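Local structure of phospholipase C beta (Meleagris gallopavo, 1JAD) at residues A[81-84]-A[85-89]; A[137-140]-A[141-145]; A[228-231]-A[232-236]. The protein belongs to the phospholipase C beta family and is seen here through its C-terminal region, an elongated bundle of very long helices that pairs with a second copy. All blocks are in the same frame, centred on the assembly; numbering follows the deposited sequence.

All three contacts are short stretches of about two and a half turns within the two longest helices of an almost wholly helical chain. Contacts 1 and 2 both lie on helix 75-155, one near its start and the other toward its end, with centres about 83 Å apart and on opposite sides of the chain's centre. Contact 3 belongs to helix 161-245, the next along the chain, which returns to the starting end of the bundle and sets contact 3 about 10 Å from contact 1, centre to centre. There Ile88 packs on Val234 and Glu84 on Gln235. Every contact also reaches the second subunit, which is thus met on both sides of the chain's centre.

Contact 1 of 3, residues A[81-84]-A[85-89]; sequences ERLE and MELIH
Near the start of helix 75-155, Leu83 and Leu87, one turn apart, form part of the inner face of this helix in a long helical bundle. Their side chains meet loosely, Leu83 CG lying 4.2 Å from Leu87 CD1. Leu87 CG settles more closely on the backbone, 3.4 Å from Leu83 O. Leu87 directs CG away from its own carbonyl carbon (chi1 -74°), which tips the branch back over the preceding turn. This i, i+4 pair is buried where three helices of the bundle come together: Tyr59 and Leu55 of helix 28-64 pack on it, as do Tyr241 and Met237 of helix 161-245. Ordinary helical bonds run beneath, among them Leu87 N to Leu83 O at 3.0 Å and Ile88 N to Glu84 O at 2.9 Å. Glu86 N donates to Arg82 O and, weakly, to Leu83 O. Ile88 CG1 is packed tightly against Glu84 O, at 3.0 Å.

Arg82 and Glu86 run alongside each other, touching through Arg82 CG and Glu86 OE2 at 4.0 Å, their guanidinium and carboxylate planes only 10° apart. They do not pair, since Arg82 NE remains 5.9 Å from Glu86 OE2. The carboxylate is instead hydrogen-bonded by Tyr59 OH and has a long, weak ion pair with Lys58, which ties it to helix 28-64. Glu84 likewise turns to another partner, forming a salt bridge with Lys80. Met85, a selenomethionine, places CG 4.0 Å above one face of the His89 ring, off toward its rim; Arg147 and Glu144 of the second subunit pack on these two residues.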
ATOM      1  N   GLU A  81       2.855  21.700  49.778  1.00 59.92           N
ATOM      2  CA  GLU A  81       3.627  21.866  48.554  1.00 60.18           C
ATOM      3  C   GLU A  81       3.960  20.509  47.933  1.00 59.12           C
ATOM      4  O   GLU A  81       3.930  20.339  46.710  1.00 58.19           O
ATOM      5  CB  GLU A  81       4.922  22.624  48.841  1.00 62.16           C
ATOM      6  CG  GLU A  81       4.738  23.983  49.504  1.00 65.43           C
ATOM      7  CD  GLU A  81       6.040  24.765  49.580  1.00 67.82           C
ATOM      8  OE1 GLU A  81       7.045  24.202  50.061  1.00 69.12           O
ATOM      9  OE2 GLU A  81       6.058  25.945  49.163  1.00 69.66           O
ATOM     10  N   ARG A  82       4.284  19.546  48.791  1.00 57.89           N
ATOM     11  CA  ARG A  82       4.634  18.197  48.362  1.00 55.95           C
ATOM     12  C   ARG A  82       3.463  17.558  47.626  1.00 53.67           C
ATOM     13  O   ARG A  82       3.655  16.789  46.683  1.00 52.81           O
ATOM     14  CB  ARG A  82       5.005  17.364  49.582  1.00 58.31           C
ATOM     15  CG  ARG A  82       5.553  15.986  49.283  1.00 62.18           C
ATOM     16  CD  ARG A  82       5.985  15.346  50.588  1.00 66.28           C
ATOM     17  NE  ARG A  82       6.869  16.247  51.324  1.00 69.29           N
ATOM     18  CZ  ARG A  82       7.327  16.021  52.551  1.00 71.15           C
ATOM     19  NH1 ARG A  82       6.986  14.912  53.199  1.00 71.24           N
ATOM     20  NH2 ARG A  82       8.118  16.915  53.136  1.00 70.69           N
ATOM     21  N   LEU A  83       2.254  17.880  48.077  1.00 51.28           N
ATOM     22  CA  LEU A  83       1.021  17.376  47.481  1.00 48.96           C
ATOM     23  C   LEU A  83       0.884  17.959  46.083  1.00 48.63           C
ATOM     24  O   LEU A  83       0.620  17.248  45.118  1.00 46.48           O
ATOM     25  CB  LEU A  83      -0.176  17.807  48.323  1.00 47.28           C
ATOM     26  CG  LEU A  83      -1.562  17.477  47.774  1.00 46.96           C
ATOM     27  CD1 LEU A  83      -1.722  15.974  47.621  1.00 46.31           C
ATOM     28  CD2 LEU A  83      -2.617  18.031  48.718  1.00 47.25           C
ATOM     29  N   GLU A  84       1.073  19.271  45.999  1.00 49.01           N
ATOM     30  CA  GLU A  84       0.985  19.994  44.744  1.00 48.79           C
ATOM     31  C   GLU A  84       1.895  19.419  43.671  1.00 47.34           C
ATOM     32  O   GLU A  84       1.489  19.298  42.515  1.00 45.73           O
ATOM     33  CB  GLU A  84       1.314  21.474  44.971  1.00 51.16           C
ATOM     34  CG  GLU A  84       0.250  22.202  45.783  1.00 54.95           C
ATOM     35  CD  GLU A  84       0.540  23.682  45.969  1.00 57.28           C
ATOM     36  OE1 GLU A  84       0.753  24.388  44.957  1.00 59.21           O
ATOM     37  OE2 GLU A  84       0.537  24.147  47.127  1.00 58.74           O
HETATM   38  N   MSE A  85       3.113  19.046  44.055  1.00 46.16           N
HETATM   39  CA  MSE A  85       4.064  18.506  43.097  1.00 45.94           C
HETATM   40  C   MSE A  85       3.740  17.075  42.662  1.00 43.92           C
HETATM   41  O   MSE A  85       4.043  16.691  41.532  1.00 43.21           O
HETATM   42  CB  MSE A  85       5.488  18.588  43.658  1.00 49.43           C
HETATM   43  CG  MSE A  85       6.581  18.449  42.591  1.00 56.01           C
HETATM   44 SE   MSE A  85       6.455  19.698  41.221  1.00 63.98          SE
HETATM   45  CE  MSE A  85       6.466  21.279  42.183  1.00 57.46           C
ATOM     46  N   GLU A  86       3.135  16.282  43.541  1.00 41.48           N
ATOM     47  CA  GLU A  86       2.774  14.920  43.163  1.00 39.99           C
ATOM     48  C   GLU A  86       1.557  14.946  42.249  1.00 39.09           C
ATOM     49  O   GLU A  86       1.341  14.025  41.456  1.00 38.19           O
ATOM     50  CB  GLU A  86       2.491  14.061  44.390  1.00 42.04           C
ATOM     51  CG  GLU A  86       3.747  13.594  45.101  1.00 46.21           C
ATOM     52  CD  GLU A  86       3.445  12.654  46.254  1.00 48.75           C
ATOM     53  OE1 GLU A  86       2.717  11.657  46.040  1.00 49.69           O
ATOM     54  OE2 GLU A  86       3.944  12.909  47.373  1.00 51.66           O
ATOM     55  N   LEU A  87       0.754  15.997  42.369  1.00 36.25           N
ATOM     56  CA  LEU A  87      -0.400  16.145  41.504  1.00 35.05           C
ATOM     57  C   LEU A  87       0.122  16.640  40.162  1.00 33.97           C
ATOM     58  O   LEU A  87      -0.295  16.157  39.119  1.00 33.71           O
ATOM     59  CB  LEU A  87      -1.405  17.143  42.086  1.00 35.56           C
ATOM     60  CG  LEU A  87      -2.212  16.640  43.291  1.00 36.18           C
ATOM     61  CD1 LEU A  87      -3.078  17.781  43.819  1.00 36.74           C
ATOM     62  CD2 LEU A  87      -3.074  15.440  42.885  1.00 32.21           C
ATOM     63  N   ILE A  88       1.041  17.600  40.191  1.00 32.93           N
ATOM     64  CA  ILE A  88       1.623  18.106  38.956  1.00 33.41           C
ATOM     65  C   ILE A  88       2.215  16.926  38.182  1.00 35.70           C
ATOM     66  O   ILE A  88       1.877  16.707  37.014  1.00 37.45           O
ATOM     67  CB  ILE A  88       2.746  19.121  39.229  1.00 33.33           C
ATOM     68  CG1 ILE A  88       2.168  20.408  39.817  1.00 32.72           C
ATOM     69  CG2 ILE A  88       3.498  19.422  37.933  1.00 33.64           C
ATOM     70  CD1 ILE A  88       1.320  21.185  38.851  1.00 33.31           C
ATOM     71  N   HIS A  89       3.096  16.164  38.830  1.00 36.09           N
ATOM     72  CA  HIS A  89       3.697  15.013  38.175  1.00 35.99           C
ATOM     73  C   HIS A  89       2.645  14.048  37.675  1.00 34.75           C
ATOM     74  O   HIS A  89       2.764  13.509  36.573  1.00 35.19           O
ATOM     75  CB  HIS A  89       4.676  14.301  39.108  1.00 38.28           C
ATOM     76  CG  HIS A  89       5.970  15.036  39.282  1.00 43.48           C
ATOM     77  ND1 HIS A  89       7.026  14.528  40.009  1.00 45.35           N
ATOM     78  CD2 HIS A  89       6.384  16.235  38.806  1.00 45.08           C
ATOM     79  CE1 HIS A  89       8.033  15.385  39.973  1.00 47.46           C
ATOM     80  NE2 HIS A  89       7.671  16.428  39.249  1.00 46.48           N
TER

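Contact 2 of 3, residues A[137-140]-A[141-145]; sequences KDIK and KKLEA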
ATOM      1  N   LYS A 137     -10.613 -11.339 -25.903  1.00 29.10           N
ATOM      2  CA  LYS A 137     -11.174 -12.620 -26.297  1.00 29.76           C
ATOM      3  C   LYS A 137     -12.295 -12.434 -27.316  1.00 29.63           C
ATOM      4  O   LYS A 137     -12.309 -13.079 -28.367  1.00 29.00           O
ATOM      5  CB  LYS A 137     -11.701 -13.391 -25.074  1.00 32.88           C
ATOM      6  CG  LYS A 137     -11.918 -14.872 -25.356  1.00 36.68           C
ATOM      7  CD  LYS A 137     -12.455 -15.675 -24.169  1.00 39.23           C
ATOM      8  CE  LYS A 137     -13.930 -15.388 -23.906  1.00 44.17           C
ATOM      9  NZ  LYS A 137     -14.510 -16.276 -22.845  1.00 43.23           N
ATOM     10  N   ASP A 138     -13.235 -11.547 -27.010  1.00 29.24           N
ATOM     11  CA  ASP A 138     -14.356 -11.310 -27.906  1.00 28.89           C
ATOM     12  C   ASP A 138     -13.937 -10.574 -29.196  1.00 27.26           C
ATOM     13  O   ASP A 138     -14.576 -10.690 -30.237  1.00 26.23           O
ATOM     14  CB  ASP A 138     -15.462 -10.599 -27.125  1.00 32.26           C
ATOM     15  CG  ASP A 138     -16.066 -11.504 -26.025  1.00 38.25           C
ATOM     16  OD1 ASP A 138     -16.674 -12.549 -26.367  1.00 39.58           O
ATOM     17  OD2 ASP A 138     -15.922 -11.197 -24.820  1.00 38.68           O
ATOM     18  N   ILE A 139     -12.844  -9.837 -29.133  1.00 26.29           N
ATOM     19  CA  ILE A 139     -12.334  -9.165 -30.318  1.00 26.28           C
ATOM     20  C   ILE A 139     -11.857 -10.256 -31.282  1.00 25.09           C
ATOM     21  O   ILE A 139     -12.154 -10.225 -32.481  1.00 26.03           O
ATOM     22  CB  ILE A 139     -11.148  -8.240 -29.954  1.00 27.45           C
ATOM     23  CG1 ILE A 139     -11.665  -7.015 -29.210  1.00 26.23           C
ATOM     24  CG2 ILE A 139     -10.382  -7.840 -31.198  1.00 33.34           C
ATOM     25  CD1 ILE A 139     -12.641  -6.225 -30.012  1.00 25.54           C
ATOM     26  N   LYS A 140     -11.129 -11.235 -30.750  1.00 23.23           N
ATOM     27  CA  LYS A 140     -10.628 -12.322 -31.574  1.00 21.19           C
ATOM     28  C   LYS A 140     -11.757 -13.156 -32.141  1.00 21.96           C
ATOM     29  O   LYS A 140     -11.641 -13.705 -33.241  1.00 21.91           O
ATOM     30  CB  LYS A 140      -9.647 -13.200 -30.784  1.00 20.26           C
ATOM     31  CG  LYS A 140      -8.466 -12.421 -30.219  1.00 20.72           C
ATOM     32  CD  LYS A 140      -7.195 -13.257 -30.087  1.00 20.54           C
ATOM     33  CE  LYS A 140      -7.270 -14.345 -29.039  1.00 23.82           C
ATOM     34  NZ  LYS A 140      -6.008 -15.161 -29.032  1.00 23.94           N
ATOM     35  N   LYS A 141     -12.858 -13.249 -31.406  1.00 23.70           N
ATOM     36  CA  LYS A 141     -13.998 -14.018 -31.887  1.00 24.73           C
ATOM     37  C   LYS A 141     -14.685 -13.312 -33.053  1.00 23.78           C
ATOM     38  O   LYS A 141     -15.006 -13.941 -34.058  1.00 23.87           O
ATOM     39  CB  LYS A 141     -15.010 -14.254 -30.764  1.00 27.72           C
ATOM     40  CG  LYS A 141     -14.531 -15.191 -29.663  1.00 34.10           C
ATOM     41  CD  LYS A 141     -15.647 -15.425 -28.645  1.00 37.45           C
ATOM     42  CE  LYS A 141     -15.199 -16.331 -27.504  1.00 42.80           C
ATOM     43  NZ  LYS A 141     -16.290 -16.552 -26.495  1.00 45.97           N
ATOM     44  N   LYS A 142     -14.927 -12.010 -32.913  1.00 22.99           N
ATOM     45  CA  LYS A 142     -15.562 -11.243 -33.980  1.00 22.52           C
ATOM     46  C   LYS A 142     -14.661 -11.202 -35.198  1.00 20.10           C
ATOM     47  O   LYS A 142     -15.067 -11.536 -36.294  1.00 19.84           O
ATOM     48  CB  LYS A 142     -15.840  -9.796 -33.547  1.00 23.86           C
ATOM     49  CG  LYS A 142     -16.888  -9.632 -32.464  1.00 29.30           C
ATOM     50  CD  LYS A 142     -17.121  -8.152 -32.165  1.00 35.14           C
ATOM     51  CE  LYS A 142     -18.159  -7.956 -31.062  1.00 38.67           C
ATOM     52  NZ  LYS A 142     -17.738  -8.570 -29.762  1.00 43.58           N
ATOM     53  N   LEU A 143     -13.423 -10.795 -34.998  1.00 21.47           N
ATOM     54  CA  LEU A 143     -12.494 -10.690 -36.112  1.00 23.64           C
ATOM     55  C   LEU A 143     -12.393 -11.955 -36.928  1.00 24.06           C
ATOM     56  O   LEU A 143     -12.378 -11.914 -38.161  1.00 23.52           O
ATOM     57  CB  LEU A 143     -11.109 -10.295 -35.607  1.00 24.39           C
ATOM     58  CG  LEU A 143     -10.931  -8.831 -35.211  1.00 22.00           C
ATOM     59  CD1 LEU A 143      -9.487  -8.604 -34.774  1.00 22.71           C
ATOM     60  CD2 LEU A 143     -11.258  -7.951 -36.409  1.00 22.58           C
ATOM     61  N   GLU A 144     -12.356 -13.088 -36.239  1.00 24.18           N
ATOM     62  CA  GLU A 144     -12.220 -14.359 -36.914  1.00 22.46           C
ATOM     63  C   GLU A 144     -13.540 -14.781 -37.556  1.00 23.69           C
ATOM     64  O   GLU A 144     -13.561 -15.512 -38.559  1.00 21.71           O
ATOM     65  CB  GLU A 144     -11.693 -15.386 -35.917  1.00 25.93           C
ATOM     66  CG  GLU A 144     -10.894 -16.489 -36.569  1.00 27.84           C
ATOM     67  CD  GLU A 144     -11.795 -17.505 -37.164  1.00 27.36           C
ATOM     68  OE1 GLU A 144     -11.334 -18.299 -38.013  1.00 26.75           O
ATOM     69  OE2 GLU A 144     -12.971 -17.509 -36.741  1.00 26.28           O
ATOM     70  N   ALA A 145     -14.644 -14.286 -36.999  1.00 22.15           N
ATOM     71  CA  ALA A 145     -15.964 -14.572 -37.545  1.00 20.10           C
ATOM     72  C   ALA A 145     -16.080 -13.828 -38.865  1.00 20.93           C
ATOM     73  O   ALA A 145     -16.587 -14.370 -39.849  1.00 21.22           O
ATOM     74  CB  ALA A 145     -17.039 -14.091 -36.596  1.00 19.84           C
TER
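Lys141 lays its side chain alongside those of Lys137 and Asp138 on an exposed stretch of helix 75-155, while the main chain beneath them is regularly hydrogen-bonded. All four carbonyls of 137-140 have a donor four residues on. Lys142 N reaches Asp138 O at 3.0 Å and Leu143 N reaches Ile139 O at 2.9 Å, both nearly straight at hydrogen. The bond from Lys141 N to Lys137 O, 3.1 Å, is more bent. Glu144 N meets Lys140 O from above the carbonyl plane, 42° out of it.

The charged ends are less closely matched. Lys141 NZ stands 4.0 Å from Asp138 OD1, beyond a salt bridge, and 4.1 Å from Lys137 NZ. Lys141 is fully extended beyond CG, and its CG is turned away from the carbonyl carbon (chi1 -69°); the chain therefore runs back along the earlier turn, so that NZ comes near both. The Asp138 carboxylate probably eases the repulsion between the two ammonium groups. Lys142 also folds back, bending at chi4 (61°) to bring NZ within 3.8 Å of Asp138 O. Two charges find partners outside the stretch: Lys140 NZ forms a salt bridge with Asp96 of the second subunit, and Glu144 OE1 forms one with Arg147 of the same chain, besides a weak hydrogen bond with His89 of the second subunit.

The apolar side of the stretch consists of Ile139 and Leu143, parallel neighbours whose CG2 and CD1 respectively come to 3.8 Å. Leu143 continues onto helix 161-245, packing on Glu178, Val179 and Thr182, and Glu144 touches His175 there. The stretch thus touches both helix 161-245 of its own chain and helix 75-155 of the second subunit.

Contact 3 of 3, residues A[228-231]-A[232-236]; sequences KTLT and VEVQE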
ATOM      1  N   LYS A 228      -0.084  23.577  30.147  1.00 46.89           N
ATOM      2  CA  LYS A 228       0.039  25.004  30.430  1.00 47.14           C
ATOM      3  C   LYS A 228      -0.922  25.479  31.523  1.00 45.34           C
ATOM      4  O   LYS A 228      -0.652  26.459  32.217  1.00 44.15           O
ATOM      5  CB  LYS A 228      -0.162  25.790  29.123  1.00 49.50           C
ATOM      6  CG  LYS A 228       0.920  25.460  28.075  1.00 53.92           C
ATOM      7  CD  LYS A 228       0.540  25.840  26.642  1.00 55.29           C
ATOM      8  CE  LYS A 228       0.386  27.333  26.441  1.00 55.95           C
ATOM      9  NZ  LYS A 228       0.023  27.639  25.030  1.00 55.85           N
ATOM     10  N   THR A 229      -2.038  24.781  31.682  1.00 44.28           N
ATOM     11  CA  THR A 229      -3.004  25.146  32.708  1.00 43.71           C
ATOM     12  C   THR A 229      -2.848  24.262  33.935  1.00 44.52           C
ATOM     13  O   THR A 229      -3.326  24.606  35.013  1.00 44.27           O
ATOM     14  CB  THR A 229      -4.449  25.003  32.207  1.00 42.37           C
ATOM     15  OG1 THR A 229      -4.657  23.669  31.723  1.00 40.56           O
ATOM     16  CG2 THR A 229      -4.737  26.015  31.114  1.00 41.02           C
ATOM     17  N   LEU A 230      -2.179  23.126  33.759  1.00 45.12           N
ATOM     18  CA  LEU A 230      -1.951  22.159  34.832  1.00 46.32           C
ATOM     19  C   LEU A 230      -1.565  22.761  36.182  1.00 47.21           C
ATOM     20  O   LEU A 230      -2.166  22.423  37.197  1.00 48.11           O
ATOM     21  CB  LEU A 230      -0.874  21.151  34.411  1.00 46.07           C
ATOM     22  CG  LEU A 230      -0.414  20.090  35.420  1.00 45.11           C
ATOM     23  CD1 LEU A 230      -1.575  19.185  35.820  1.00 43.23           C
ATOM     24  CD2 LEU A 230       0.707  19.275  34.797  1.00 44.36           C
ATOM     25  N   THR A 231      -0.565  23.641  36.197  1.00 47.37           N
ATOM     26  CA  THR A 231      -0.107  24.261  37.442  1.00 47.18           C
ATOM     27  C   THR A 231      -1.206  24.932  38.270  1.00 47.92           C
ATOM     28  O   THR A 231      -1.183  24.875  39.493  1.00 48.19           O
ATOM     29  CB  THR A 231       0.996  25.303  37.170  1.00 47.25           C
ATOM     30  OG1 THR A 231       2.130  24.660  36.577  1.00 46.50           O
ATOM     31  CG2 THR A 231       1.421  25.973  38.461  1.00 46.33           C
ATOM     32  N   VAL A 232      -2.158  25.574  37.601  1.00 48.42           N
ATOM     33  CA  VAL A 232      -3.262  26.254  38.275  1.00 49.13           C
ATOM     34  C   VAL A 232      -4.391  25.299  38.669  1.00 50.36           C
ATOM     35  O   VAL A 232      -4.906  25.367  39.781  1.00 50.61           O
ATOM     36  CB  VAL A 232      -3.851  27.384  37.385  1.00 47.41           C
ATOM     37  CG1 VAL A 232      -5.113  27.939  38.006  1.00 46.99           C
ATOM     38  CG2 VAL A 232      -2.836  28.499  37.229  1.00 46.87           C
ATOM     39  N   GLU A 233      -4.775  24.411  37.761  1.00 52.64           N
ATOM     40  CA  GLU A 233      -5.847  23.460  38.043  1.00 56.00           C
ATOM     41  C   GLU A 233      -5.557  22.600  39.277  1.00 56.64           C
ATOM     42  O   GLU A 233      -6.462  21.972  39.831  1.00 56.55           O
ATOM     43  CB  GLU A 233      -6.088  22.549  36.831  1.00 57.19           C
ATOM     44  CG  GLU A 233      -6.608  23.260  35.589  1.00 59.39           C
ATOM     45  CD  GLU A 233      -6.806  22.308  34.423  1.00 61.02           C
ATOM     46  OE1 GLU A 233      -7.602  21.358  34.559  1.00 61.25           O
ATOM     47  OE2 GLU A 233      -6.163  22.504  33.370  1.00 62.91           O
ATOM     48  N   VAL A 234      -4.298  22.565  39.700  1.00 57.47           N
ATOM     49  CA  VAL A 234      -3.923  21.777  40.864  1.00 58.81           C
ATOM     50  C   VAL A 234      -3.852  22.626  42.123  1.00 59.10           C
ATOM     51  O   VAL A 234      -4.426  22.264  43.148  1.00 57.89           O
ATOM     52  CB  VAL A 234      -2.571  21.057  40.653  1.00 58.72           C
ATOM     53  CG1 VAL A 234      -2.702  20.037  39.541  1.00 58.73           C
ATOM     54  CG2 VAL A 234      -1.485  22.061  40.327  1.00 58.47           C
ATOM     55  N   GLN A 235      -3.155  23.755  42.046  1.00 61.06           N
ATOM     56  CA  GLN A 235      -3.030  24.643  43.195  1.00 62.90           C
ATOM     57  C   GLN A 235      -4.419  24.991  43.716  1.00 63.86           C
ATOM     58  O   GLN A 235      -4.615  25.139  44.924  1.00 63.74           O
ATOM     59  CB  GLN A 235      -2.275  25.914  42.806  1.00 63.55           C
ATOM     60  CG  GLN A 235      -0.862  25.655  42.313  1.00 65.77           C
ATOM     61  CD  GLN A 235      -0.116  26.927  41.968  1.00 66.13           C
ATOM     62  OE1 GLN A 235      -0.582  27.731  41.166  1.00 63.76           O
ATOM     63  NE2 GLN A 235       1.053  27.111  42.569  1.00 67.27           N
ATOM     64  N   GLU A 236      -5.379  25.113  42.800  1.00 64.66           N
ATOM     65  CA  GLU A 236      -6.756  25.417  43.170  1.00 65.51           C
ATOM     66  C   GLU A 236      -7.414  24.191  43.796  1.00 65.59           C
ATOM     67  O   GLU A 236      -7.899  24.252  44.924  1.00 66.47           O
ATOM     68  CB  GLU A 236      -7.573  25.857  41.950  1.00 66.30           C
ATOM     69  CG  GLU A 236      -7.136  27.173  41.321  1.00 69.76           C
ATOM     70  CD  GLU A 236      -8.074  27.625  40.202  1.00 72.65           C
ATOM     71  OE1 GLU A 236      -8.261  26.860  39.226  1.00 73.03           O
ATOM     72  OE2 GLU A 236      -8.624  28.747  40.298  1.00 73.16           O
TER
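Thr229 and Glu233 carry the polar part of this stretch of helix 161-245. Thr229 OG1 is hydrogen-bonded to Glu233 OE2 at an unusually short 2.5 Å, nearly along the carboxylate C-O axis. OG1 sits between the backbone N and the carbonyl carbon (chi1 55°), and Glu233, extended beyond CG, reaches back to it. Lys226 O is the hydroxyl's other hydrogen-bonding partner, so its single proton is probably shared between the two acceptors.

Among the backbone bonds, Thr229 O accepts twice. Glu233 N comes in the carbonyl plane at 3.1 Å and almost straight, while Val232 N, at 3.0 Å, lies above that plane. The next two bonds are weak: Val234 N to Leu230 O is 3.3 Å, and Gln235 N to Thr231 O is 3.4 Å.

Apolar contact rests on Leu230 and Val234, which cross at a slant with Leu230 CD1 4.0 Å from Val234 CG1. Thr231 and Gln235 run side by side on another face, where Ile176 of the second subunit packs on Thr231. Leu230 and Val234 both pack on helix 75-155, the i, i+4 spacing of apolar residues found where one long helix lies along another in a bundle.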